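Local structure of MAGE domain-containing protein (Xenopus laevis, 7DG2) at residues Y19-D24 with F62-E67; S73-L78 with W173-F178; L128-G133 with G140-L145. The protein probably serves as the Nse3 subunit of the Smc5/6 complex, pairing with Nse1 to hold and shape Nse4. One frame throughout, in Å; residues are numbered along the deposited sequence.

Interaction 1 (Y19-D24 with F62-E67); sequences YLLIKD and FGFQLE
Leu21 reaches off the last turn of helix 6-23 and sets its two methyls against two different phenyl rings, one on each side of Gly63. Its CG stands anti to the carbonyl carbon, beside the backbone N (chi1 -66°), which fans the methyls toward the two rings. Its CD1 lies 3.9 Å from Phe62 CZ, the far end of a ring that comes from the opposite direction and is met obliquely. Its CD2 lies 3.9 Å from Phe64 CE2, arriving at the ring edge, close to the plane, with the two side chains crossing at about a right angle. The two rings are turned differently about their stems, chi2 being 85° in Phe62 and -5° in Phe64, so one is met obliquely and the other at its edge. The stem of Phe62 covers the second ring: Phe62 CB sits 3.6 Å above the plane of the Phe64 ring, over its centre. Between them Gly63 has positive phi, where the backbone leaves the helix and enters strand 64-70. In the winged-helix architecture of MAGE domains this is the passage from a helix into the first strand of the hairpin, and the contact packs that passage against the N-terminal helix. Further along the strand, Leu66 brings CD1 to 4.3 Å from Leu20 CD2, a looser touch of methyls. Leu58 of helix 47-62 touches both Leu20 and Leu21, adding to the buried apolar layer. Phe62 O accepts a hydrogen bond from Gln13 of the Nse1 chain, while Phe64 packs on Thr65 of the Nse4 chain.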
ATOM      1  N   TYR B  19       4.702  11.222   9.988  1.00 11.80           N
ATOM      2  CA  TYR B  19       3.650  10.747  10.874  1.00 13.05           C
ATOM      3  C   TYR B  19       2.317  10.679  10.144  1.00 11.64           C
ATOM      4  O   TYR B  19       1.574   9.702  10.283  1.00 13.05           O
ATOM      5  CB  TYR B  19       3.574  11.693  12.078  1.00 14.22           C
ATOM      6  CG  TYR B  19       2.566  11.357  13.134  1.00 14.35           C
ATOM      7  CD1 TYR B  19       2.876  10.462  14.148  1.00 13.36           C
ATOM      8  CD2 TYR B  19       1.328  11.979  13.163  1.00 15.57           C
ATOM      9  CE1 TYR B  19       1.971  10.192  15.146  1.00 16.17           C
ATOM     10  CE2 TYR B  19       0.417  11.699  14.151  1.00 14.43           C
ATOM     11  CZ  TYR B  19       0.740  10.804  15.137  1.00 16.60           C
ATOM     12  OH  TYR B  19      -0.164  10.516  16.138  1.00 19.04           O
ATOM     13  N   LEU B  20       1.997  11.708   9.348  1.00 12.65           N
ATOM     14  CA  LEU B  20       0.732  11.690   8.613  1.00 12.32           C
ATOM     15  C   LEU B  20       0.657  10.504   7.650  1.00 12.91           C
ATOM     16  O   LEU B  20      -0.376   9.822   7.560  1.00 14.96           O
ATOM     17  CB  LEU B  20       0.562  13.015   7.864  1.00 11.03           C
ATOM     18  CG  LEU B  20       0.208  14.156   8.822  1.00 13.24           C
ATOM     19  CD1 LEU B  20       0.371  15.487   8.116  1.00 14.52           C
ATOM     20  CD2 LEU B  20      -1.231  13.993   9.324  1.00 16.74           C
ATOM     21  N   LEU B  21       1.739  10.245   6.915  1.00 12.92           N
ATOM     22  CA  LEU B  21       1.749   9.102   6.005  1.00 11.78           C
ATOM     23  C   LEU B  21       1.581   7.792   6.763  1.00 11.60           C
ATOM     24  O   LEU B  21       0.767   6.935   6.385  1.00 14.54           O
ATOM     25  CB  LEU B  21       3.056   9.090   5.211  1.00 12.40           C
ATOM     26  CG  LEU B  21       3.235  10.258   4.256  1.00 14.75           C
ATOM     27  CD1 LEU B  21       4.654  10.200   3.664  1.00 16.88           C
ATOM     28  CD2 LEU B  21       2.185  10.182   3.147  1.00 13.27           C
ATOM     29  N   ILE B  22       2.325   7.631   7.857  1.00 13.66           N
ATOM     30  CA  ILE B  22       2.309   6.352   8.559  1.00 13.84           C
ATOM     31  C   ILE B  22       0.973   6.137   9.255  1.00 14.42           C
ATOM     32  O   ILE B  22       0.416   5.032   9.237  1.00 14.53           O
ATOM     33  CB  ILE B  22       3.503   6.280   9.526  1.00 14.07           C
ATOM     34  CG1 ILE B  22       4.781   6.159   8.679  1.00 18.87           C
ATOM     35  CG2 ILE B  22       3.301   5.125  10.516  1.00 18.12           C
ATOM     36  CD1 ILE B  22       6.071   6.460   9.410  1.00 21.58           C
ATOM     37  N   LYS B  23       0.404   7.198   9.839  1.00 12.20           N
ATOM     38  CA  LYS B  23      -0.904   7.070  10.469  1.00 12.38           C
ATOM     39  C   LYS B  23      -2.052   6.971   9.466  1.00 14.40           C
ATOM     40  O   LYS B  23      -3.184   6.728   9.890  1.00 15.32           O
ATOM     41  CB  LYS B  23      -1.142   8.246  11.430  1.00 13.96           C
ATOM     42  CG  LYS B  23      -0.212   8.187  12.651  1.00 16.33           C
ATOM     43  CD  LYS B  23      -0.465   6.902  13.474  1.00 16.23           C
ATOM     44  CE  LYS B  23       0.261   6.924  14.810  1.00 19.76           C
ATOM     45  NZ  LYS B  23      -0.066   5.701  15.616  1.00 21.23           N
ATOM     46  N   ASP B  24      -1.800   7.137   8.163  1.00 14.07           N
ATOM     47  CA  ASP B  24      -2.833   6.919   7.162  1.00 14.03           C
ATOM     48  C   ASP B  24      -2.875   5.478   6.674  1.00 14.12           C
ATOM     49  O   ASP B  24      -3.754   5.143   5.873  1.00 13.51           O
ATOM     50  CB  ASP B  24      -2.619   7.859   5.949  1.00 15.53           C
ATOM     51  CG  ASP B  24      -3.843   7.942   5.030  1.00 17.83           C
ATOM     52  OD1 ASP B  24      -4.966   8.139   5.546  1.00 18.60           O
ATOM     53  OD2 ASP B  24      -3.681   7.867   3.783  1.00 16.11           O
ATOM     54  N   PHE B  62       3.249  14.993  -3.033  1.00 14.41           N
ATOM     55  CA  PHE B  62       2.448  13.792  -3.214  1.00 14.02           C
ATOM     56  C   PHE B  62       1.135  14.020  -3.941  1.00 13.87           C
ATOM     57  O   PHE B  62       0.501  13.042  -4.354  1.00 15.48           O
ATOM     58  CB  PHE B  62       2.128  13.165  -1.845  1.00 13.00           C
ATOM     59  CG  PHE B  62       3.347  12.667  -1.108  1.00 13.62           C
ATOM     60  CD1 PHE B  62       4.100  13.530  -0.322  1.00 15.33           C
ATOM     61  CD2 PHE B  62       3.737  11.329  -1.199  1.00 19.71           C
ATOM     62  CE1 PHE B  62       5.227  13.079   0.347  1.00 15.91           C
ATOM     63  CE2 PHE B  62       4.872  10.871  -0.531  1.00 19.27           C
ATOM     64  CZ  PHE B  62       5.611  11.752   0.247  1.00 17.22           C
ATOM     65  N   GLY B  63       0.684  15.263  -4.069  1.00 14.02           N
ATOM     66  CA  GLY B  63      -0.660  15.469  -4.568  1.00 14.14           C
ATOM     67  C   GLY B  63      -1.722  15.029  -3.587  1.00 15.53           C
ATOM     68  O   GLY B  63      -2.786  14.561  -4.007  1.00 14.96           O
ATOM     69  N   PHE B  64      -1.451  15.152  -2.281  1.00 13.09           N
ATOM     70  CA  PHE B  64      -2.375  14.781  -1.214  1.00 14.16           C
ATOM     71  C   PHE B  64      -2.901  16.038  -0.535  1.00 16.39           C
ATOM     72  O   PHE B  64      -2.137  16.963  -0.260  1.00 17.84           O
ATOM     73  CB  PHE B  64      -1.718  13.946  -0.111  1.00 14.45           C
ATOM     74  CG  PHE B  64      -1.242  12.587  -0.531  1.00 12.76           C
ATOM     75  CD1 PHE B  64      -1.478  12.083  -1.797  1.00 14.77           C
ATOM     76  CD2 PHE B  64      -0.565  11.798   0.388  1.00 13.83           C
ATOM     77  CE1 PHE B  64      -1.031  10.816  -2.154  1.00 14.17           C
ATOM     78  CE2 PHE B  64      -0.102  10.536   0.037  1.00 16.36           C
ATOM     79  CZ  PHE B  64      -0.340  10.042  -1.237  1.00 16.85           C
ATOM     80  N   GLN B  65      -4.183  16.024  -0.198  1.00 14.06           N
ATOM     81  CA  GLN B  65      -4.848  17.130   0.477  1.00 13.92           C
ATOM     82  C   GLN B  65      -5.190  16.723   1.906  1.00 15.68           C
ATOM     83  O   GLN B  65      -5.837  15.697   2.129  1.00 16.80           O
ATOM     84  CB  GLN B  65      -6.120  17.522  -0.275  1.00 17.95           C
ATOM     85  CG  GLN B  65      -6.876  18.691   0.314  1.00 20.65           C
ATOM     86  CD  GLN B  65      -6.349  20.031  -0.179  1.00 27.50           C
ATOM     87  OE1 GLN B  65      -5.462  20.098  -1.040  1.00 26.78           O
ATOM     88  NE2 GLN B  65      -6.892  21.111   0.371  1.00 30.57           N
ATOM     89  N   LEU B  66      -4.797  17.553   2.862  1.00 15.60           N
ATOM     90  CA  LEU B  66      -5.222  17.361   4.244  1.00 15.33           C
ATOM     91  C   LEU B  66      -6.629  17.932   4.403  1.00 15.81           C
ATOM     92  O   LEU B  66      -6.891  19.073   3.999  1.00 15.65           O
ATOM     93  CB  LEU B  66      -4.233  18.050   5.190  1.00 13.93           C
ATOM     94  CG  LEU B  66      -4.400  17.821   6.693  1.00 14.70           C
ATOM     95  CD1 LEU B  66      -3.968  16.401   7.018  1.00 15.61           C
ATOM     96  CD2 LEU B  66      -3.565  18.829   7.487  1.00 17.23           C
ATOM     97  N   GLU B  67      -7.549  17.140   4.947  1.00 15.02           N
ATOM     98  CA  GLU B  67      -8.922  17.599   5.132  1.00 16.90           C
ATOM     99  C   GLU B  67      -9.404  17.268   6.541  1.00 15.47           C
ATOM    100  O   GLU B  67      -9.182  16.166   7.042  1.00 16.03           O
ATOM    101  CB  GLU B  67      -9.876  16.981   4.098  1.00 17.15           C
ATOM    102  CG  GLU B  67      -9.524  17.316   2.630  1.00 19.77           C
ATOM    103  CD  GLU B  67     -10.702  17.120   1.682  1.00 29.02           C
ATOM    104  OE1 GLU B  67     -11.824  17.578   2.003  1.00 32.49           O
ATOM    105  OE2 GLU B  67     -10.511  16.510   0.614  1.00 24.54           O
TER

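Interaction 2 (S73-L78 with W173-F178)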
ATOM      1  N   SER B  73     -13.687  17.691  17.006  1.00 34.49           N
ATOM      2  CA  SER B  73     -12.529  16.958  17.503  1.00 34.92           C
ATOM      3  C   SER B  73     -11.270  17.214  16.684  1.00 32.97           C
ATOM      4  O   SER B  73     -10.200  16.700  17.045  1.00 33.98           O
ATOM      5  CB  SER B  73     -12.820  15.452  17.541  1.00 34.65           C
ATOM      6  OG  SER B  73     -13.066  14.913  16.243  1.00 34.22           O
ATOM      7  N   HIS B  74     -11.378  17.982  15.600  1.00 27.12           N
ATOM      8  CA  HIS B  74     -10.265  18.294  14.705  1.00 24.81           C
ATOM      9  C   HIS B  74      -9.490  17.032  14.339  1.00 21.90           C
ATOM     10  O   HIS B  74      -8.346  16.837  14.738  1.00 19.47           O
ATOM     11  CB  HIS B  74      -9.329  19.329  15.332  1.00 25.98           C
ATOM     12  CG  HIS B  74     -10.033  20.558  15.810  1.00 23.62           C
ATOM     13  ND1 HIS B  74     -10.535  21.509  14.950  1.00 28.79           N
ATOM     14  CD2 HIS B  74     -10.327  20.984  17.063  1.00 29.53           C
ATOM     15  CE1 HIS B  74     -11.107  22.472  15.655  1.00 30.06           C
ATOM     16  NE2 HIS B  74     -10.991  22.177  16.938  1.00 27.56           N
ATOM     17  N   ILE B  75     -10.151  16.170  13.577  1.00 20.54           N
ATOM     18  CA  ILE B  75      -9.516  14.965  13.058  1.00 17.62           C
ATOM     19  C   ILE B  75      -9.380  15.097  11.544  1.00 18.31           C
ATOM     20  O   ILE B  75     -10.279  15.603  10.854  1.00 17.10           O
ATOM     21  CB  ILE B  75     -10.266  13.677  13.462  1.00 25.01           C
ATOM     22  CG1 ILE B  75     -11.669  13.629  12.871  1.00 27.67           C
ATOM     23  CG2 ILE B  75     -10.333  13.569  14.993  1.00 29.37           C
ATOM     24  CD1 ILE B  75     -12.336  12.258  12.989  1.00 33.49           C
ATOM     25  N   TYR B  76      -8.232  14.665  11.036  1.00 14.85           N
ATOM     26  CA  TYR B  76      -7.850  14.858   9.642  1.00 15.17           C
ATOM     27  C   TYR B  76      -7.819  13.540   8.888  1.00 15.62           C
ATOM     28  O   TYR B  76      -7.622  12.476   9.473  1.00 15.39           O
ATOM     29  CB  TYR B  76      -6.460  15.470   9.525  1.00 14.35           C
ATOM     30  CG  TYR B  76      -6.277  16.813  10.200  1.00 15.27           C
ATOM     31  CD1 TYR B  76      -7.156  17.863   9.969  1.00 18.12           C
ATOM     32  CD2 TYR B  76      -5.209  17.025  11.054  1.00 14.35           C
ATOM     33  CE1 TYR B  76      -6.967  19.100  10.593  1.00 18.25           C
ATOM     34  CE2 TYR B  76      -5.003  18.253  11.663  1.00 15.38           C
ATOM     35  CZ  TYR B  76      -5.879  19.281  11.432  1.00 15.98           C
ATOM     36  OH  TYR B  76      -5.673  20.491  12.064  1.00 16.18           O
ATOM     37  N   ILE B  77      -7.982  13.634   7.567  1.00 13.99           N
ATOM     38  CA  ILE B  77      -7.687  12.542   6.647  1.00 12.78           C
ATOM     39  C   ILE B  77      -6.860  13.117   5.503  1.00 13.75           C
ATOM     40  O   ILE B  77      -6.691  14.330   5.375  1.00 14.08           O
ATOM     41  CB  ILE B  77      -8.954  11.851   6.101  1.00 14.04           C
ATOM     42  CG1 ILE B  77      -9.756  12.813   5.221  1.00 16.11           C
ATOM     43  CG2 ILE B  77      -9.818  11.290   7.229  1.00 16.36           C
ATOM     44  CD1 ILE B  77     -10.888  12.113   4.463  1.00 17.93           C
ATOM     45  N   LEU B  78      -6.356  12.223   4.648  1.00 12.03           N
ATOM     46  CA  LEU B  78      -5.650  12.614   3.434  1.00 12.94           C
ATOM     47  C   LEU B  78      -6.490  12.190   2.237  1.00 13.95           C
ATOM     48  O   LEU B  78      -6.867  11.023   2.136  1.00 15.70           O
ATOM     49  CB  LEU B  78      -4.263  11.951   3.369  1.00 13.66           C
ATOM     50  CG  LEU B  78      -3.261  12.320   4.462  1.00 14.20           C
ATOM     51  CD1 LEU B  78      -2.004  11.464   4.306  1.00 15.23           C
ATOM     52  CD2 LEU B  78      -2.916  13.805   4.403  1.00 17.57           C
ATOM     53  N   TRP B 173     -23.877   7.250   5.599  1.00 22.02           N
ATOM     54  CA  TRP B 173     -22.522   7.596   5.176  1.00 20.73           C
ATOM     55  C   TRP B 173     -21.746   8.204   6.337  1.00 22.63           C
ATOM     56  O   TRP B 173     -22.277   9.022   7.098  1.00 22.72           O
ATOM     57  CB  TRP B 173     -22.537   8.616   4.037  1.00 19.12           C
ATOM     58  CG  TRP B 173     -22.938   8.124   2.689  1.00 18.65           C
ATOM     59  CD1 TRP B 173     -23.715   7.046   2.393  1.00 17.85           C
ATOM     60  CD2 TRP B 173     -22.590   8.733   1.441  1.00 18.25           C
ATOM     61  NE1 TRP B 173     -23.870   6.940   1.021  1.00 16.80           N
ATOM     62  CE2 TRP B 173     -23.183   7.964   0.418  1.00 19.62           C
ATOM     63  CE3 TRP B 173     -21.824   9.852   1.090  1.00 19.72           C
ATOM     64  CZ2 TRP B 173     -23.032   8.274  -0.936  1.00 18.88           C
ATOM     65  CZ3 TRP B 173     -21.675  10.161  -0.264  1.00 20.96           C
ATOM     66  CH2 TRP B 173     -22.282   9.376  -1.257  1.00 17.18           C
ATOM     67  N   GLY B 174     -20.456   7.825   6.446  1.00 21.24           N
ATOM     68  CA  GLY B 174     -19.551   8.468   7.374  1.00 21.00           C
ATOM     69  C   GLY B 174     -18.843   9.687   6.779  1.00 21.81           C
ATOM     70  O   GLY B 174     -18.907   9.949   5.580  1.00 19.72           O
ATOM     71  N   GLN B 175     -18.145  10.412   7.661  1.00 21.25           N
ATOM     72  CA  GLN B 175     -17.469  11.643   7.270  1.00 25.12           C
ATOM     73  C   GLN B 175     -16.428  11.400   6.181  1.00 22.79           C
ATOM     74  O   GLN B 175     -16.227  12.255   5.307  1.00 22.82           O
ATOM     75  CB  GLN B 175     -16.815  12.277   8.501  1.00 28.06           C
ATOM     76  CG  GLN B 175     -17.804  12.796   9.568  1.00 35.88           C
ATOM     77  CD  GLN B 175     -17.181  12.873  10.967  1.00 34.27           C
ATOM     78  OE1 GLN B 175     -16.316  12.063  11.325  1.00 37.38           O
ATOM     79  NE2 GLN B 175     -17.623  13.850  11.764  1.00 36.63           N
ATOM     80  N   ARG B 176     -15.752  10.251   6.208  1.00 20.07           N
ATOM     81  CA  ARG B 176     -14.759   9.999   5.163  1.00 17.11           C
ATOM     82  C   ARG B 176     -15.414   9.832   3.794  1.00 17.69           C
ATOM     83  O   ARG B 176     -14.861  10.284   2.785  1.00 20.07           O
ATOM     84  CB  ARG B 176     -13.906   8.778   5.512  1.00 16.55           C
ATOM     85  CG  ARG B 176     -12.851   8.490   4.440  1.00 16.23           C
ATOM     86  CD  ARG B 176     -12.024   7.254   4.759  1.00 15.75           C
ATOM     87  NE  ARG B 176     -11.081   7.429   5.855  1.00 16.28           N
ATOM     88  CZ  ARG B 176      -9.873   7.981   5.750  1.00 16.91           C
ATOM     89  NH1 ARG B 176      -9.442   8.446   4.587  1.00 14.68           N
ATOM     90  NH2 ARG B 176      -9.095   8.064   6.825  1.00 16.66           N
ATOM     91  N   ALA B 177     -16.598   9.200   3.732  1.00 17.77           N
ATOM     92  CA  ALA B 177     -17.292   9.060   2.454  1.00 19.19           C
ATOM     93  C   ALA B 177     -17.637  10.421   1.865  1.00 17.21           C
ATOM     94  O   ALA B 177     -17.498  10.636   0.654  1.00 16.98           O
ATOM     95  CB  ALA B 177     -18.563   8.222   2.621  1.00 18.96           C
ATOM     96  N   PHE B 178     -18.095  11.354   2.698  1.00 18.01           N
ATOM     97  CA  PHE B 178     -18.453  12.658   2.151  1.00 18.31           C
ATOM     98  C   PHE B 178     -17.248  13.425   1.637  1.00 20.28           C
ATOM     99  O   PHE B 178     -17.419  14.305   0.786  1.00 20.75           O
ATOM    100  CB  PHE B 178     -19.190  13.498   3.195  1.00 17.97           C
ATOM    101  CG  PHE B 178     -20.630  13.113   3.355  1.00 20.90           C
ATOM    102  CD1 PHE B 178     -21.543  13.397   2.350  1.00 25.71           C
ATOM    103  CD2 PHE B 178     -21.064  12.460   4.493  1.00 23.37           C
ATOM    104  CE1 PHE B 178     -22.876  13.038   2.482  1.00 26.83           C
ATOM    105  CE2 PHE B 178     -22.387  12.102   4.633  1.00 27.79           C
ATOM    106  CZ  PHE B 178     -23.295  12.389   3.624  1.00 26.84           C
TER
HETATM  107  O   HOH W   1      -6.801   9.359   4.435  1.00 14.34           O
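This is a buried strand-to-helix contact in which the CG2 methyl of Ile77, on strand 75-80, packs on the face of a flat guanidinium, that of Arg176 in the first turn of helix 175-180. Ile77 CG2 stands 3.3 Å from Arg176 NH2, off-centre, nearer NH2 than the middle of the group, and 3.6 Å from Arg176 CZ, which is tight packing. The CD1 branch of the same isoleucine runs beside the arginine stem, 4.1 Å from Arg176 CG. Arg176 is stretched through chi1 and chi2 (-180° and -178°) and then bends at chi3 (-72°), which lays the flat group across the isoleucine. A MAGE homology domain is built of two winged-helix units, and the contact joins the three-stranded sheet containing strand 75-80 to the helix following strand 169-173 of the other sheet. In the plane of the guanidinium, at its edge, water 1 accepts from Arg176 NH1 (2.8 Å) and from Leu78 N (2.9 Å), thereby bridging the helix to the strand backbone. The charge is paired by Glu180, which forms a salt bridge with NH1; NE donates to Gln153 O and NH2 makes a weak bond to Lys27 O. A leucine in place of Arg176 would probably leave Glu180 without its cationic mate and water 1 without one donor, and uncover the CG2 side of Ile77. Farther back along the strand, Gln175 OE1 approaches Ile75 CD1 at 4.3 Å, while Gln175 NE2 donates to Asp70 OD2.

Interaction 3 (L128-G133 with G140-L145)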
ATOM      1  N   LEU B 128     -25.471 -10.936  -3.533  1.00 30.75           N
ATOM      2  CA  LEU B 128     -24.101 -10.930  -4.018  1.00 29.12           C
ATOM      3  C   LEU B 128     -23.263 -12.028  -3.370  1.00 31.58           C
ATOM      4  O   LEU B 128     -22.030 -11.980  -3.437  1.00 31.62           O
ATOM      5  CB  LEU B 128     -23.474  -9.552  -3.786  1.00 29.00           C
ATOM      6  CG  LEU B 128     -24.308  -8.397  -4.345  1.00 27.00           C
ATOM      7  CD1 LEU B 128     -23.682  -7.047  -4.009  1.00 27.78           C
ATOM      8  CD2 LEU B 128     -24.472  -8.536  -5.851  1.00 27.44           C
ATOM      9  N   ARG B 129     -23.920 -13.003  -2.732  1.00 31.54           N
ATOM     10  CA  ARG B 129     -23.283 -14.190  -2.154  1.00 32.45           C
ATOM     11  C   ARG B 129     -22.396 -13.830  -0.965  1.00 28.80           C
ATOM     12  O   ARG B 129     -21.320 -14.400  -0.772  1.00 32.31           O
ATOM     13  CB  ARG B 129     -22.517 -14.980  -3.219  1.00 35.05           C
ATOM     14  CG  ARG B 129     -23.426 -15.330  -4.396  1.00 39.57           C
ATOM     15  CD  ARG B 129     -22.747 -16.122  -5.497  1.00 48.50           C
ATOM     16  NE  ARG B 129     -23.593 -16.170  -6.689  1.00 54.43           N
ATOM     17  CZ  ARG B 129     -23.303 -16.849  -7.794  1.00 58.65           C
ATOM     18  NH1 ARG B 129     -22.179 -17.551  -7.868  1.00 58.21           N
ATOM     19  NH2 ARG B 129     -24.135 -16.824  -8.827  1.00 58.63           N
ATOM     20  N   ILE B 130     -22.868 -12.887  -0.156  1.00 28.99           N
ATOM     21  CA  ILE B 130     -22.219 -12.482   1.083  1.00 30.99           C
ATOM     22  C   ILE B 130     -23.169 -12.768   2.240  1.00 37.03           C
ATOM     23  O   ILE B 130     -24.349 -12.404   2.182  1.00 35.11           O
ATOM     24  CB  ILE B 130     -21.834 -10.991   1.049  1.00 31.37           C
ATOM     25  CG1 ILE B 130     -20.648 -10.774   0.108  1.00 29.41           C
ATOM     26  CG2 ILE B 130     -21.512 -10.487   2.443  1.00 30.98           C
ATOM     27  CD1 ILE B 130     -20.225  -9.318  -0.014  1.00 28.12           C
ATOM     28  N   GLU B 131     -22.650 -13.406   3.294  1.00 34.62           N
ATOM     29  CA  GLU B 131     -23.412 -13.670   4.507  1.00 33.99           C
ATOM     30  C   GLU B 131     -22.621 -13.158   5.709  1.00 30.23           C
ATOM     31  O   GLU B 131     -21.423 -13.459   5.828  1.00 34.49           O
ATOM     32  CB  GLU B 131     -23.710 -15.172   4.658  1.00 39.83           C
ATOM     33  CG  GLU B 131     -24.583 -15.746   3.551  1.00 46.54           C
ATOM     34  CD  GLU B 131     -26.044 -15.855   3.946  1.00 52.11           C
ATOM     35  OE1 GLU B 131     -26.662 -16.909   3.674  1.00 61.20           O
ATOM     36  OE2 GLU B 131     -26.577 -14.895   4.540  1.00 51.86           O
ATOM     37  N   PRO B 132     -23.246 -12.404   6.618  1.00 31.00           N
ATOM     38  CA  PRO B 132     -22.470 -11.827   7.730  1.00 32.05           C
ATOM     39  C   PRO B 132     -21.786 -12.866   8.606  1.00 35.98           C
ATOM     40  O   PRO B 132     -20.738 -12.574   9.195  1.00 36.42           O
ATOM     41  CB  PRO B 132     -23.522 -11.023   8.519  1.00 30.92           C
ATOM     42  CG  PRO B 132     -24.854 -11.521   8.052  1.00 31.95           C
ATOM     43  CD  PRO B 132     -24.653 -11.971   6.633  1.00 32.06           C
ATOM     44  N   GLY B 133     -22.331 -14.075   8.694  1.00 39.20           N
ATOM     45  CA  GLY B 133     -21.823 -15.094   9.586  1.00 37.62           C
ATOM     46  C   GLY B 133     -20.942 -16.156   8.968  1.00 42.05           C
ATOM     47  O   GLY B 133     -20.467 -17.037   9.690  1.00 43.10           O
ATOM     48  N   GLY B 140     -13.334 -12.430   3.984  1.00 32.90           N
ATOM     49  CA  GLY B 140     -13.208 -13.044   5.291  1.00 29.92           C
ATOM     50  C   GLY B 140     -14.399 -12.774   6.186  1.00 29.60           C
ATOM     51  O   GLY B 140     -15.526 -13.154   5.858  1.00 33.00           O
ATOM     52  N   ASP B 141     -14.163 -12.119   7.322  1.00 30.62           N
ATOM     53  CA  ASP B 141     -15.233 -11.769   8.254  1.00 30.16           C
ATOM     54  C   ASP B 141     -15.896 -10.486   7.760  1.00 28.99           C
ATOM     55  O   ASP B 141     -15.443  -9.384   8.073  1.00 26.26           O
ATOM     56  CB  ASP B 141     -14.664 -11.617   9.664  1.00 32.64           C
ATOM     57  CG  ASP B 141     -15.725 -11.308  10.709  1.00 34.09           C
ATOM     58  OD1 ASP B 141     -16.872 -10.965  10.348  1.00 29.78           O
ATOM     59  OD2 ASP B 141     -15.400 -11.404  11.915  1.00 34.02           O
ATOM     60  N   VAL B 142     -17.002 -10.626   7.025  1.00 27.22           N
ATOM     61  CA  VAL B 142     -17.638  -9.465   6.402  1.00 27.55           C
ATOM     62  C   VAL B 142     -18.431  -8.655   7.417  1.00 26.94           C
ATOM     63  O   VAL B 142     -18.586  -7.434   7.262  1.00 23.60           O
ATOM     64  CB  VAL B 142     -18.532  -9.907   5.228  1.00 27.60           C
ATOM     65  CG1 VAL B 142     -19.026  -8.687   4.464  1.00 24.67           C
ATOM     66  CG2 VAL B 142     -17.777 -10.845   4.304  1.00 30.29           C
ATOM     67  N   LYS B 143     -18.960  -9.309   8.454  1.00 25.22           N
ATOM     68  CA  LYS B 143     -19.590  -8.586   9.550  1.00 28.11           C
ATOM     69  C   LYS B 143     -18.615  -7.597  10.176  1.00 26.92           C
ATOM     70  O   LYS B 143     -18.965  -6.440  10.434  1.00 25.52           O
ATOM     71  CB  LYS B 143     -20.101  -9.574  10.606  1.00 26.85           C
ATOM     72  CG  LYS B 143     -20.643  -8.908  11.858  1.00 30.67           C
ATOM     73  CD  LYS B 143     -22.032  -8.327  11.648  1.00 33.30           C
ATOM     74  CE  LYS B 143     -22.679  -8.000  12.986  1.00 36.73           C
ATOM     75  NZ  LYS B 143     -24.068  -7.500  12.838  1.00 36.19           N
ATOM     76  N   LYS B 144     -17.383  -8.041  10.428  1.00 23.58           N
ATOM     77  CA  LYS B 144     -16.389  -7.149  11.015  1.00 27.80           C
ATOM     78  C   LYS B 144     -15.936  -6.086  10.018  1.00 23.35           C
ATOM     79  O   LYS B 144     -15.715  -4.930  10.394  1.00 25.27           O
ATOM     80  CB  LYS B 144     -15.195  -7.952  11.520  1.00 30.45           C
ATOM     81  CG  LYS B 144     -14.230  -7.139  12.365  1.00 37.78           C
ATOM     82  CD  LYS B 144     -13.363  -8.031  13.240  1.00 40.13           C
ATOM     83  CE  LYS B 144     -12.552  -8.992  12.404  1.00 47.38           C
ATOM     84  NZ  LYS B 144     -11.722  -8.271  11.400  1.00 47.12           N
ATOM     85  N   LEU B 145     -15.775  -6.462   8.746  1.00 24.76           N
ATOM     86  CA  LEU B 145     -15.375  -5.483   7.735  1.00 23.63           C
ATOM     87  C   LEU B 145     -16.383  -4.347   7.647  1.00 22.40           C
ATOM     88  O   LEU B 145     -16.006  -3.168   7.635  1.00 21.82           O
ATOM     89  CB  LEU B 145     -15.218  -6.167   6.373  1.00 21.55           C
ATOM     90  CG  LEU B 145     -14.925  -5.239   5.189  1.00 20.59           C
ATOM     91  CD1 LEU B 145     -13.615  -4.505   5.425  1.00 24.74           C
ATOM     92  CD2 LEU B 145     -14.876  -6.028   3.882  1.00 22.48           C
TER
HETATM   93  O   HOH W   2     -18.363 -13.065   7.230  1.00 36.28           O
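Ile130 and Val142 both swing a methyl, CG2 and CG1 respectively, to the side away from the backbone N (Val142 chi1 -172°), where Ile130 CG2 and Val142 CG1 meet at 3.7 Å, the side chains crossing at about a right angle. Ile130 CG2 also lies 4.1 Å from Val142 CB, so one methyl packs on the branch point of the valine. Trp122 and Leu101 touch both residues, and Trp51 of the Nse4 chain packs on Ile130. This is the link from helix 118-127, closed by a Schellman motif with Arg129 as C-prime residue, to the start of helix 142-152, where Asp141 is the N-cap. Asp141 OD1 accepts from Lys144 N at 3.0 Å; the bond is fairly straight (162°), but the donor comes from well above the carboxylate plane, 63° out of it. Val142 N, in the first turn, donates to water 2 at 2.8 Å, and that water probably donates in turn to Pro132 O at 3.1 Å, tying loop to helix. Pro132 O also rests on the aliphatic base of Lys143, 3.4 Å from its CB, while the lysine chain bends at chi2 and leads away to a salt bridge between NZ and Glu118.

Overall arrangement
From the N terminus, interaction 1 closes first: after 37 residues, mostly helices 32-40 and 47-62, the chain comes back to helix 6-23 at the start of strand 64-70. Interaction 2 then opens at 73-78, on the next strand of the same sheet, and closes 94 residues later at 173-178, tying that sheet to helix 175-180. Interaction 3, a short link between helices 118-127 and 142-152, is nested inside this long loop. Interactions 1 and 2 touch through neighbouring strands, Glu67 O lying 2.9 Å from Ile77 N in a probable hydrogen bond. Interaction 3 stands apart, its centre about 30 Å from that of interaction 1, on the opposite side of the chain's centre.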